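Local coordinates for protein transcriptional regulator (Rhodococcus sp., PDB 2O0Y) that probably binds DNA through a helix-turn-helix domain and regulates transcription as a member of the IclR family, at residues D27-F32 against E43-T48; G111-L116 against A128-S132; I165-A169 against A179-R183; T218-A222 against L256-D260. One frame throughout, in Å; residues are numbered along the deposited sequence.

Contact 1 (D27-F32 against E43-T48); sequences DLLELF and ELVEGT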
loop_
_atom_site.group_PDB
_atom_site.type_symbol
_atom_site.label_atom_id
_atom_site.label_comp_id
_atom_site.label_asym_id
_atom_site.label_seq_id
_atom_site.Cartn_x
_atom_site.Cartn_y
_atom_site.Cartn_z
ATOM N N ASP B 27 -14.444 -10.545 14.524
ATOM C CA ASP B 27 -14.723 -11.857 13.961
ATOM C C ASP B 27 -15.028 -11.814 12.449
ATOM O O ASP B 27 -14.719 -12.755 11.669
ATOM C CB ASP B 27 -15.918 -12.512 14.735
ATOM C CG ASP B 27 -15.573 -12.833 16.153
ATOM O OD1 ASP B 27 -14.361 -12.789 16.517
ATOM O OD2 ASP B 27 -16.510 -13.096 16.955
ATOM N N LEU B 28 -15.688 -10.747 12.021
ATOM C CA LEU B 28 -16.042 -10.597 10.590
ATOM C C LEU B 28 -14.795 -10.267 9.787
ATOM O O LEU B 28 -14.547 -10.882 8.762
ATOM C CB LEU B 28 -17.097 -9.456 10.395
ATOM C CG LEU B 28 -18.494 -9.844 10.926
ATOM C CD1 LEU B 28 -19.414 -8.579 10.990
ATOM C CD2 LEU B 28 -19.154 -10.856 9.913
ATOM N N LEU B 29 -13.985 -9.324 10.272
ATOM C CA LEU B 29 -12.755 -8.962 9.555
ATOM C C LEU B 29 -11.796 -10.129 9.473
ATOM O O LEU B 29 -11.080 -10.308 8.497
ATOM C CB LEU B 29 -12.099 -7.802 10.290
ATOM C CG LEU B 29 -12.810 -6.450 10.224
ATOM C CD1 LEU B 29 -12.158 -5.433 11.175
ATOM C CD2 LEU B 29 -12.680 -5.962 8.752
ATOM N N GLU B 30 -11.778 -10.949 10.501
ATOM C CA GLU B 30 -10.918 -12.158 10.461
ATOM C C GLU B 30 -11.239 -13.118 9.341
ATOM O O GLU B 30 -10.421 -13.975 8.988
ATOM C CB GLU B 30 -11.032 -12.895 11.790
ATOM C CG GLU B 30 -10.443 -12.112 12.940
ATOM C CD GLU B 30 -8.953 -12.265 13.051
ATOM O OE1 GLU B 30 -8.355 -13.043 12.248
ATOM O OE2 GLU B 30 -8.362 -11.604 13.936
ATOM N N LEU B 31 -12.430 -13.013 8.747
ATOM C CA LEU B 31 -12.763 -13.954 7.661
ATOM C C LEU B 31 -12.121 -13.493 6.330
ATOM O O LEU B 31 -12.121 -14.202 5.362
ATOM C CB LEU B 31 -14.308 -14.006 7.458
ATOM C CG LEU B 31 -15.055 -14.724 8.590
ATOM C CD1 LEU B 31 -16.583 -14.498 8.408
ATOM C CD2 LEU B 31 -14.676 -16.190 8.544
ATOM N N PHE B 32 -11.619 -12.274 6.264
ATOM C CA PHE B 32 -10.891 -11.807 5.074
ATOM C C PHE B 32 -9.438 -12.167 5.173
ATOM O O PHE B 32 -8.737 -11.774 6.156
ATOM C CB PHE B 32 -11.037 -10.267 4.904
ATOM C CG PHE B 32 -12.489 -9.835 4.675
ATOM C CD1 PHE B 32 -13.355 -9.760 5.740
ATOM C CD2 PHE B 32 -12.976 -9.568 3.377
ATOM C CE1 PHE B 32 -14.707 -9.413 5.568
ATOM C CE2 PHE B 32 -14.323 -9.211 3.169
ATOM C CZ PHE B 32 -15.207 -9.127 4.220
ATOM N N GLU B 43 -21.326 -15.934 3.271
ATOM C CA GLU B 43 -20.086 -16.367 3.872
ATOM C C GLU B 43 -19.860 -15.734 5.273
ATOM O O GLU B 43 -19.335 -16.387 6.173
ATOM C CB GLU B 43 -18.892 -16.030 2.970
ATOM C CG GLU B 43 -18.815 -16.911 1.720
ATOM C CD GLU B 43 -17.609 -16.577 0.881
ATOM O OE1 GLU B 43 -17.634 -15.522 0.245
ATOM O OE2 GLU B 43 -16.631 -17.376 0.855
ATOM N N LEU B 44 -20.186 -14.448 5.429
ATOM C CA LEU B 44 -19.968 -13.773 6.732
ATOM C C LEU B 44 -20.876 -14.345 7.787
ATOM O O LEU B 44 -20.443 -14.582 8.940
ATOM C CB LEU B 44 -20.159 -12.268 6.604
ATOM C CG LEU B 44 -19.128 -11.653 5.610
ATOM C CD1 LEU B 44 -19.494 -10.183 5.432
ATOM C CD2 LEU B 44 -17.641 -11.790 6.065
ATOM N N VAL B 45 -22.102 -14.682 7.400
ATOM C CA VAL B 45 -23.031 -15.387 8.337
ATOM C C VAL B 45 -22.555 -16.771 8.677
ATOM O O VAL B 45 -22.500 -17.143 9.869
ATOM C CB VAL B 45 -24.469 -15.450 7.758
ATOM C CG1 VAL B 45 -25.404 -16.336 8.640
ATOM C CG2 VAL B 45 -24.992 -14.053 7.654
ATOM N N GLU B 46 -22.202 -17.550 7.661
ATOM C CA GLU B 46 -21.698 -18.935 7.890
ATOM C C GLU B 46 -20.415 -18.989 8.727
ATOM O O GLU B 46 -20.243 -19.870 9.584
ATOM C CB GLU B 46 -21.435 -19.586 6.546
ATOM C CG GLU B 46 -22.766 -20.010 5.901
ATOM C CD GLU B 46 -22.614 -20.591 4.519
ATOM O OE1 GLU B 46 -21.525 -20.472 3.881
ATOM O OE2 GLU B 46 -23.629 -21.155 4.084
ATOM N N GLY B 47 -19.520 -18.037 8.477
ATOM C CA GLY B 47 -18.215 -18.035 9.117
ATOM C C GLY B 47 -18.294 -17.557 10.564
ATOM O O GLY B 47 -17.514 -17.984 11.417
ATOM N N THR B 48 -19.245 -16.702 10.871
ATOM C CA THR B 48 -19.417 -16.251 12.250
ATOM C C THR B 48 -20.494 -16.968 13.040
ATOM O O THR B 48 -20.486 -16.867 14.264
ATOM C CB THR B 48 -19.763 -14.756 12.321
ATOM O OG1 THR B 48 -20.981 -14.519 11.615
ATOM C CG2 THR B 48 -18.618 -13.832 11.775
#
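Leu-44 reaches across to Leu-31 and Phe-32 with one methyl, CD2. Leu-44 CD2 lies 3.7 Å from Leu-31 CD1. Phe-32 CE1 is 3.8 Å from the same Leu-44 CD2. The side chains of Phe-32 and Leu-44 cross at about a right angle. Leu-28 CD2 packs on Leu-44 CB, nearer the backbone. Leu-31 spreads along the helix through residues 43-48. Leu-31 CD1 sits 4.0 Å from Gly-47 CA, and a CB at Gly-47 would collide with that methyl. This packing belongs to the IclR helix-turn-helix domain. Helix 18-29 packs on helix 41-48, which leads through a turn into helix 52-64. Met-62 and Val-59 of that last helix cover Leu-28 and Leu-44. Thr-48 splits its two branches. With chi1 at 60°, Thr-48 OG1 turns back to Leu-44 O at 2.7 Å, an oxygen that also accepts Thr-48 N. This leaves Thr-48 CG2 aimed at the leucines, 3.6 Å from Leu-28 CD2. With a serine here CG2 is lost, which would probably open a gap beside Leu-28 CD2 and Leu-31 CD1. Thr-48 OG1 also bonds Leu-50 N. Asp-27 OD1 forms a salt bridge with Arg-65 of the second subunit.

Contact 2 (G111-L116 against A128-S132); sequences GETVNL and AQCES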
loop_
_atom_site.group_PDB
_atom_site.type_symbol
_atom_site.label_atom_id
_atom_site.label_comp_id
_atom_site.label_asym_id
_atom_site.label_seq_id
_atom_site.Cartn_x
_atom_site.Cartn_y
_atom_site.Cartn_z
ATOM N N GLY B 111 31.616 -11.380 8.096
ATOM C CA GLY B 111 32.371 -10.134 7.949
ATOM C C GLY B 111 31.776 -9.220 6.893
ATOM O O GLY B 111 32.349 -8.163 6.556
ATOM N N GLU B 112 30.594 -9.612 6.381
ATOM C CA GLU B 112 29.903 -8.881 5.324
ATOM C C GLU B 112 28.572 -8.290 5.787
ATOM O O GLU B 112 27.964 -8.801 6.749
ATOM C CB GLU B 112 29.658 -9.792 4.114
ATOM C CG GLU B 112 30.885 -10.486 3.563
ATOM C CD GLU B 112 31.991 -9.578 3.110
ATOM O OE1 GLU B 112 31.776 -8.358 3.035
ATOM O OE2 GLU B 112 33.072 -10.108 2.749
ATOM N N THR B 113 28.154 -7.213 5.113
ATOM C CA THR B 113 26.853 -6.601 5.334
ATOM C C THR B 113 25.783 -7.577 4.879
ATOM O O THR B 113 25.919 -8.160 3.798
ATOM C CB THR B 113 26.728 -5.291 4.564
ATOM O OG1 THR B 113 27.625 -4.330 5.177
ATOM C CG2 THR B 113 25.229 -4.744 4.644
ATOM N N VAL B 114 24.745 -7.758 5.711
ATOM C CA VAL B 114 23.648 -8.660 5.428
ATOM C C VAL B 114 22.446 -7.793 5.107
ATOM O O VAL B 114 22.028 -7.015 5.947
ATOM C CB VAL B 114 23.334 -9.530 6.632
ATOM C CG1 VAL B 114 22.126 -10.377 6.336
ATOM C CG2 VAL B 114 24.555 -10.430 6.949
ATOM N N ASN B 115 21.873 -7.953 3.902
ATOM C CA ASN B 115 20.704 -7.151 3.445
ATOM C C ASN B 115 19.503 -8.066 3.299
ATOM O O ASN B 115 19.640 -9.151 2.729
ATOM C CB ASN B 115 21.015 -6.578 2.052
ATOM C CG ASN B 115 22.080 -5.480 2.108
ATOM O OD1 ASN B 115 22.010 -4.592 2.952
ATOM N ND2 ASN B 115 23.085 -5.578 1.264
ATOM N N LEU B 116 18.327 -7.638 3.751
ATOM C CA LEU B 116 17.121 -8.420 3.504
ATOM C C LEU B 116 16.383 -7.635 2.449
ATOM O O LEU B 116 15.959 -6.501 2.709
ATOM C CB LEU B 116 16.230 -8.554 4.750
ATOM C CG LEU B 116 15.077 -9.584 4.683
ATOM C CD1 LEU B 116 14.691 -9.995 6.080
ATOM C CD2 LEU B 116 13.829 -8.948 4.119
ATOM N N ALA B 128 15.596 -4.489 5.574
ATOM C CA ALA B 128 16.358 -4.556 6.816
ATOM C C ALA B 128 17.803 -4.897 6.515
ATOM O O ALA B 128 18.076 -5.514 5.485
ATOM C CB ALA B 128 15.749 -5.638 7.793
ATOM N N GLN B 129 18.731 -4.471 7.394
ATOM C CA GLN B 129 20.169 -4.558 7.081
ATOM C C GLN B 129 21.002 -4.699 8.340
ATOM O O GLN B 129 20.700 -4.032 9.332
ATOM C CB GLN B 129 20.567 -3.250 6.385
ATOM C CG GLN B 129 22.017 -3.169 5.880
ATOM C CD GLN B 129 22.255 -1.900 5.069
ATOM O OE1 GLN B 129 22.317 -0.808 5.638
ATOM N NE2 GLN B 129 22.341 -2.035 3.716
ATOM N N CYS B 130 22.031 -5.538 8.318
ATOM C CA CYS B 130 22.994 -5.578 9.410
ATOM C C CYS B 130 24.370 -5.362 8.803
ATOM O O CYS B 130 24.886 -6.238 8.092
ATOM C CB CYS B 130 22.961 -6.934 10.112
ATOM S SG CYS B 130 21.407 -7.114 11.075
ATOM N N GLU B 131 24.953 -4.195 9.042
ATOM C CA GLU B 131 26.242 -3.890 8.434
ATOM C C GLU B 131 27.349 -4.579 9.197
ATOM O O GLU B 131 27.281 -4.724 10.423
ATOM C CB GLU B 131 26.487 -2.412 8.475
ATOM C CG GLU B 131 25.680 -1.605 7.414
ATOM C CD GLU B 131 26.028 -0.137 7.548
ATOM O OE1 GLU B 131 27.191 0.214 7.300
ATOM O OE2 GLU B 131 25.175 0.654 7.964
ATOM N N SER B 132 28.392 -4.984 8.494
ATOM C CA SER B 132 29.575 -5.494 9.168
ATOM C C SER B 132 30.447 -4.308 9.656
ATOM O O SER B 132 30.133 -3.147 9.412
ATOM C CB SER B 132 30.367 -6.426 8.253
ATOM O OG SER B 132 31.224 -5.742 7.347
#
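Gly-111 O receives the hydroxyl of Ser-132 at 2.8 Å from OG. The donor stands well above the carbonyl plane, 57° out of it. Gly-111, with positive phi, follows the end of helix 97-110. Glu-112 turns its side chain from the partner strand to Arg-231 and Tyr-240, while its carbonyl carbon packs 3.6 Å from Ser-132 CB. Thr-113 uses both branches. OG1 takes a weak bond from Ser-132 N and has a stronger partner in Ser-138 O. A chi1 of -69° puts Thr-113 OG1 beside the backbone N and CG2 anti to it, and CG2 rests 3.8 Å from Gln-129 CG. Val-114 pairs with Cys-130: Val-114 N to Cys-130 O and Cys-130 N to Val-114 O are both 2.8 Å. Asn-115 faces Gln-129 in a non-hydrogen-bonded pair, yet their side chains join. They lie side by side, with amide planes 51° apart, and Gln-129 NE2 gives a nearly straight bond of 2.7 Å to Asn-115 OD1. The same NE2 bonds Ile-140 O. A leucine in place of Gln-129 would probably leave Asn-115 OD1 and Ile-140 O without this donor. Leu-116 N bonds Ala-128 O, and their CB atoms meet on the face that also carries Val-114 and Cys-130, which helix 97-110 covers. The arrangement is a regular antiparallel beta hairpin, strands 113-120 and 123-130, within the six-stranded antiparallel sheet of the GAF-like IclR C-terminal domain.

Contact 3 (I165-A169 against A179-R183); sequences IDDVA and ADQLR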
loop_
_atom_site.group_PDB
_atom_site.type_symbol
_atom_site.label_atom_id
_atom_site.label_comp_id
_atom_site.label_asym_id
_atom_site.label_seq_id
_atom_site.Cartn_x
_atom_site.Cartn_y
_atom_site.Cartn_z
ATOM N N ILE B 165 10.238 -11.151 -15.900
ATOM C CA ILE B 165 11.619 -11.187 -16.384
ATOM C C ILE B 165 11.829 -10.320 -17.654
ATOM O O ILE B 165 12.751 -9.491 -17.715
ATOM C CB ILE B 165 12.128 -12.647 -16.510
ATOM C CG1 ILE B 165 12.473 -13.177 -15.095
ATOM C CG2 ILE B 165 13.355 -12.721 -17.407
ATOM C CD1 ILE B 165 12.958 -14.619 -15.044
ATOM N N ASP B 166 10.942 -10.466 -18.630
ATOM C CA ASP B 166 11.062 -9.693 -19.867
ATOM C C ASP B 166 11.105 -8.183 -19.611
ATOM O O ASP B 166 11.941 -7.477 -20.182
ATOM C CB ASP B 166 9.928 -10.032 -20.831
ATOM C CG ASP B 166 10.194 -11.290 -21.642
ATOM O OD1 ASP B 166 11.367 -11.706 -21.765
ATOM O OD2 ASP B 166 9.220 -11.865 -22.178
ATOM N N ASP B 167 10.210 -7.697 -18.748
ATOM C CA ASP B 167 10.103 -6.267 -18.501
ATOM C C ASP B 167 11.329 -5.744 -17.760
ATOM O O ASP B 167 11.859 -4.679 -18.095
ATOM C CB ASP B 167 8.815 -5.932 -17.743
ATOM C CG ASP B 167 7.559 -6.237 -18.546
ATOM O OD1 ASP B 167 7.559 -6.196 -19.818
ATOM O OD2 ASP B 167 6.546 -6.516 -17.874
ATOM N N VAL B 168 11.784 -6.500 -16.764
ATOM C CA VAL B 168 13.028 -6.223 -16.045
ATOM C C VAL B 168 14.196 -6.187 -17.038
ATOM O O VAL B 168 15.095 -5.357 -16.909
ATOM C CB VAL B 168 13.278 -7.300 -14.955
ATOM C CG1 VAL B 168 14.728 -7.309 -14.468
ATOM C CG2 VAL B 168 12.325 -7.102 -13.777
ATOM N N ALA B 169 14.165 -7.078 -18.028
ATOM C CA ALA B 169 15.250 -7.190 -19.009
ATOM C C ALA B 169 15.267 -5.979 -19.945
ATOM O O ALA B 169 16.336 -5.509 -20.326
ATOM C CB ALA B 169 15.125 -8.482 -19.819
ATOM N N ALA B 179 17.048 -10.910 -22.416
ATOM C CA ALA B 179 15.859 -11.429 -21.702
ATOM C C ALA B 179 16.087 -12.911 -21.388
ATOM O O ALA B 179 16.058 -13.336 -20.230
ATOM C CB ALA B 179 14.603 -11.241 -22.569
ATOM N N ASP B 180 16.366 -13.662 -22.449
ATOM C CA ASP B 180 16.715 -15.085 -22.414
ATOM C C ASP B 180 17.831 -15.425 -21.435
ATOM O O ASP B 180 17.712 -16.425 -20.722
ATOM C CB ASP B 180 17.111 -15.566 -23.820
ATOM C CG ASP B 180 15.979 -15.444 -24.824
ATOM O OD1 ASP B 180 14.806 -15.337 -24.401
ATOM O OD2 ASP B 180 16.262 -15.477 -26.046
ATOM N N GLN B 181 18.884 -14.591 -21.395
ATOM C CA GLN B 181 20.031 -14.786 -20.502
ATOM C C GLN B 181 19.604 -14.700 -19.028
ATOM O O GLN B 181 19.820 -15.627 -18.246
ATOM C CB GLN B 181 21.127 -13.742 -20.771
ATOM C CG GLN B 181 21.740 -13.754 -22.169
ATOM N N LEU B 182 18.999 -13.572 -18.661
ATOM C CA LEU B 182 18.423 -13.406 -17.348
ATOM C C LEU B 182 17.513 -14.570 -16.927
ATOM O O LEU B 182 17.661 -15.093 -15.831
ATOM C CB LEU B 182 17.693 -12.067 -17.258
ATOM C CG LEU B 182 17.268 -11.583 -15.863
ATOM C CD1 LEU B 182 18.453 -11.483 -14.867
ATOM C CD2 LEU B 182 16.563 -10.252 -15.951
ATOM N N ARG B 183 16.598 -14.991 -17.804
ATOM C CA ARG B 183 15.705 -16.136 -17.546
ATOM C C ARG B 183 16.485 -17.419 -17.185
ATOM O O ARG B 183 16.068 -18.187 -16.305
ATOM C CB ARG B 183 14.794 -16.386 -18.760
ATOM C CG ARG B 183 13.614 -17.347 -18.523
ATOM C CD ARG B 183 12.667 -17.433 -19.738
ATOM N NE ARG B 183 11.855 -16.221 -19.799
ATOM C CZ ARG B 183 12.052 -15.207 -20.640
ATOM N NH1 ARG B 183 13.022 -15.251 -21.549
ATOM N NH2 ARG B 183 11.261 -14.148 -20.570
#
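Asp-166 and Arg-183 meet with their flat groups turned 77° apart. Arg-183 NH2 points its N-H at Asp-166 OD1 over 2.7 Å, and the oxygen lies close to the guanidinium plane. Seen from the aspartate the approach is different, since NH2 comes from above the carboxylate plane. The arginine chain starts extended and then bends at chi3 (-75°), which carries its end back to the aspartate. Ile-165 CG2 lies over one face of the guanidinium, 4.0 Å above its plane and offset toward the rim. Ile-165 CD1 packs on Arg-183 CA. Deeper in the contact, Val-168 and Leu-182 cross at about a right angle, with Val-168 CG1 3.8 Å from Leu-182 CD2. Ala-169 CB rests 3.6 Å from Ala-179 CA. These two small residues let the backbones come close, with their CA atoms 5.1 Å apart. The two short helical segments run at 123° to each other, with axes 9.0 Å apart at closest approach. They join helix 165-171 to helix 178-192 in the IclR C-terminal domain. Val-186 extends the apolar packing around Ile-165. Arg-183 NH1 also forms a salt bridge with Asp-180 OD1, at 3.4 Å. Arg-183 thus stands between two aspartates whose like charges would probably repel, and its charge probably eases that repulsion beside the apolar packing of Ile-165, Val-168, Ala-169 and Leu-182.

Contact 4 (T218-A222 against L256-D260); sequences TVVAA and LPGLD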
loop_
_atom_site.group_PDB
_atom_site.type_symbol
_atom_site.label_atom_id
_atom_site.label_comp_id
_atom_site.label_asym_id
_atom_site.label_seq_id
_atom_site.Cartn_x
_atom_site.Cartn_y
_atom_site.Cartn_z
ATOM N N THR B 218 6.834 -20.147 -1.113
ATOM C CA THR B 218 6.967 -19.044 -2.062
ATOM C C THR B 218 8.083 -18.072 -1.610
ATOM O O THR B 218 8.173 -17.747 -0.421
ATOM C CB THR B 218 5.637 -18.275 -2.158
ATOM O OG1 THR B 218 4.570 -19.164 -2.562
ATOM C CG2 THR B 218 5.748 -17.123 -3.144
ATOM N N VAL B 219 8.918 -17.615 -2.547
ATOM C CA VAL B 219 10.020 -16.675 -2.217
ATOM C C VAL B 219 9.433 -15.323 -1.962
ATOM O O VAL B 219 8.800 -14.746 -2.859
ATOM C CB VAL B 219 11.059 -16.631 -3.372
ATOM C CG1 VAL B 219 12.229 -15.640 -3.080
ATOM C CG2 VAL B 219 11.615 -18.055 -3.621
ATOM N N VAL B 220 9.610 -14.827 -0.733
ATOM C CA VAL B 220 9.067 -13.518 -0.357
ATOM C C VAL B 220 10.181 -12.500 -0.133
ATOM O O VAL B 220 9.938 -11.320 -0.069
ATOM C CB VAL B 220 8.197 -13.587 0.912
ATOM C CG1 VAL B 220 6.877 -14.421 0.615
ATOM C CG2 VAL B 220 8.965 -14.143 2.106
ATOM N N ALA B 221 11.411 -12.963 -0.012
ATOM C CA ALA B 221 12.524 -12.037 0.234
ATOM C C ALA B 221 13.796 -12.761 -0.118
ATOM O O ALA B 221 13.771 -13.959 -0.384
ATOM C CB ALA B 221 12.551 -11.589 1.715
ATOM N N ALA B 222 14.912 -12.036 -0.137
ATOM C CA ALA B 222 16.202 -12.638 -0.489
ATOM C C ALA B 222 17.202 -12.227 0.583
ATOM O O ALA B 222 17.443 -11.033 0.798
ATOM C CB ALA B 222 16.623 -12.147 -1.831
ATOM N N LEU B 256 8.207 -14.356 8.342
ATOM C CA LEU B 256 8.377 -12.919 8.169
ATOM C C LEU B 256 7.009 -12.260 8.052
ATOM O O LEU B 256 6.593 -11.944 6.956
ATOM C CB LEU B 256 9.213 -12.627 6.934
ATOM C CG LEU B 256 10.712 -13.009 7.037
ATOM C CD1 LEU B 256 11.328 -13.008 5.666
ATOM C CD2 LEU B 256 11.457 -12.007 7.948
ATOM N N PRO B 257 6.322 -12.072 9.191
ATOM C CA PRO B 257 4.989 -11.457 9.197
ATOM C C PRO B 257 5.039 -10.113 8.476
ATOM O O PRO B 257 5.917 -9.295 8.744
ATOM C CB PRO B 257 4.719 -11.275 10.688
ATOM C CG PRO B 257 5.483 -12.409 11.337
ATOM C CD PRO B 257 6.767 -12.404 10.566
ATOM N N GLY B 258 4.144 -9.875 7.544
ATOM C CA GLY B 258 4.230 -8.606 6.802
ATOM C C GLY B 258 4.762 -8.776 5.407
ATOM O O GLY B 258 4.426 -8.006 4.528
ATOM N N LEU B 259 5.610 -9.793 5.228
ATOM C CA LEU B 259 6.137 -10.240 3.945
ATOM C C LEU B 259 5.596 -11.642 3.721
ATOM O O LEU B 259 5.169 -11.950 2.630
ATOM C CB LEU B 259 7.684 -10.343 3.967
ATOM C CG LEU B 259 8.523 -9.209 4.552
ATOM C CD1 LEU B 259 9.997 -9.442 4.345
ATOM C CD2 LEU B 259 8.124 -7.892 3.906
ATOM N N ASP B 260 5.757 -12.484 4.752
ATOM C CA ASP B 260 5.061 -13.766 5.045
ATOM C C ASP B 260 5.929 -14.879 5.636
ATOM O O ASP B 260 5.707 -15.372 6.756
ATOM C CB ASP B 260 4.125 -14.253 3.939
ATOM C CG ASP B 260 2.886 -13.410 3.844
ATOM O OD1 ASP B 260 2.247 -13.154 4.890
ATOM O OD2 ASP B 260 2.556 -12.981 2.716
ATOM O OXT ASP B 260 6.896 -15.316 5.058
#
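Two flat backbone groups, the carbonyl of Leu-259 and the terminal carboxylate of Asp-260, lie against the side chain of Val-220. Val-220 CG1 is 3.6 Å from Leu-259 O. The other branch, Val-220 CG2, is 3.8 Å from Asp-260 OXT. The chi1 of Val-220 is -67°, which sets CG1 anti to its own carbonyl carbon and CG2 between N and C. This brings CG1 to Leu-259 O and CG2 to Asp-260 OXT. The contact buries OXT, and the model gives this oxygen no polar partner, but the placement of the terminal residue is doubtful. The rest is apolar. Ala-221 CB approaches Leu-259 CD1 at 4.2 Å and Leu-256 CD1 at 4.4 Å. Leu-256 CD1 also lies 4.4 Å from Val-220 CG2, so this one methyl bridges both strand residues. These spacings are loose, and the packing is completed from other parts of the fold. Leu-116 and Ile-118 of the neighbouring strand touch Ala-221 and Leu-259, Leu-212 touches Ala-221 and Leu-256, and Trp-93 touches Leu-259. At the end of the chain, Asp-260 packs on Arg-87 of the second subunit. Val-220 and Ala-221 lie opposite the single residue Leu-212 of strand 205-213. That is a classic beta bulge at the start of strand 219-228, consistent with both side chains pointing to the tail. Here the C-terminal tail, leaving helix 237-254, packs against a bulged strand of the antiparallel sheet in the GAF-like domain.

Overall arrangement
All four contacts follow one another along the chain, and contact 4 joins strand 219-228 to the C-terminus. Contact 1 lies in the helix-turn-helix domain. Its centre is about 42 Å from those of contacts 2 and 3, and about 26 Å from that of contact 4. Contacts 2 and 4 touch: Leu-116 CD2 is 3.8 Å from Ala-221 CB, and strands 113-120 and 219-228 are neighbours in the six-stranded sheet. Contact 3 joins two helices of the IclR C-terminal domain, with nearest atoms about 12 Å from contact 4. Contacts 1 and 4 both reach the second subunit. The probable DNA-binding part is thus well separated from the hairpin and helix pair.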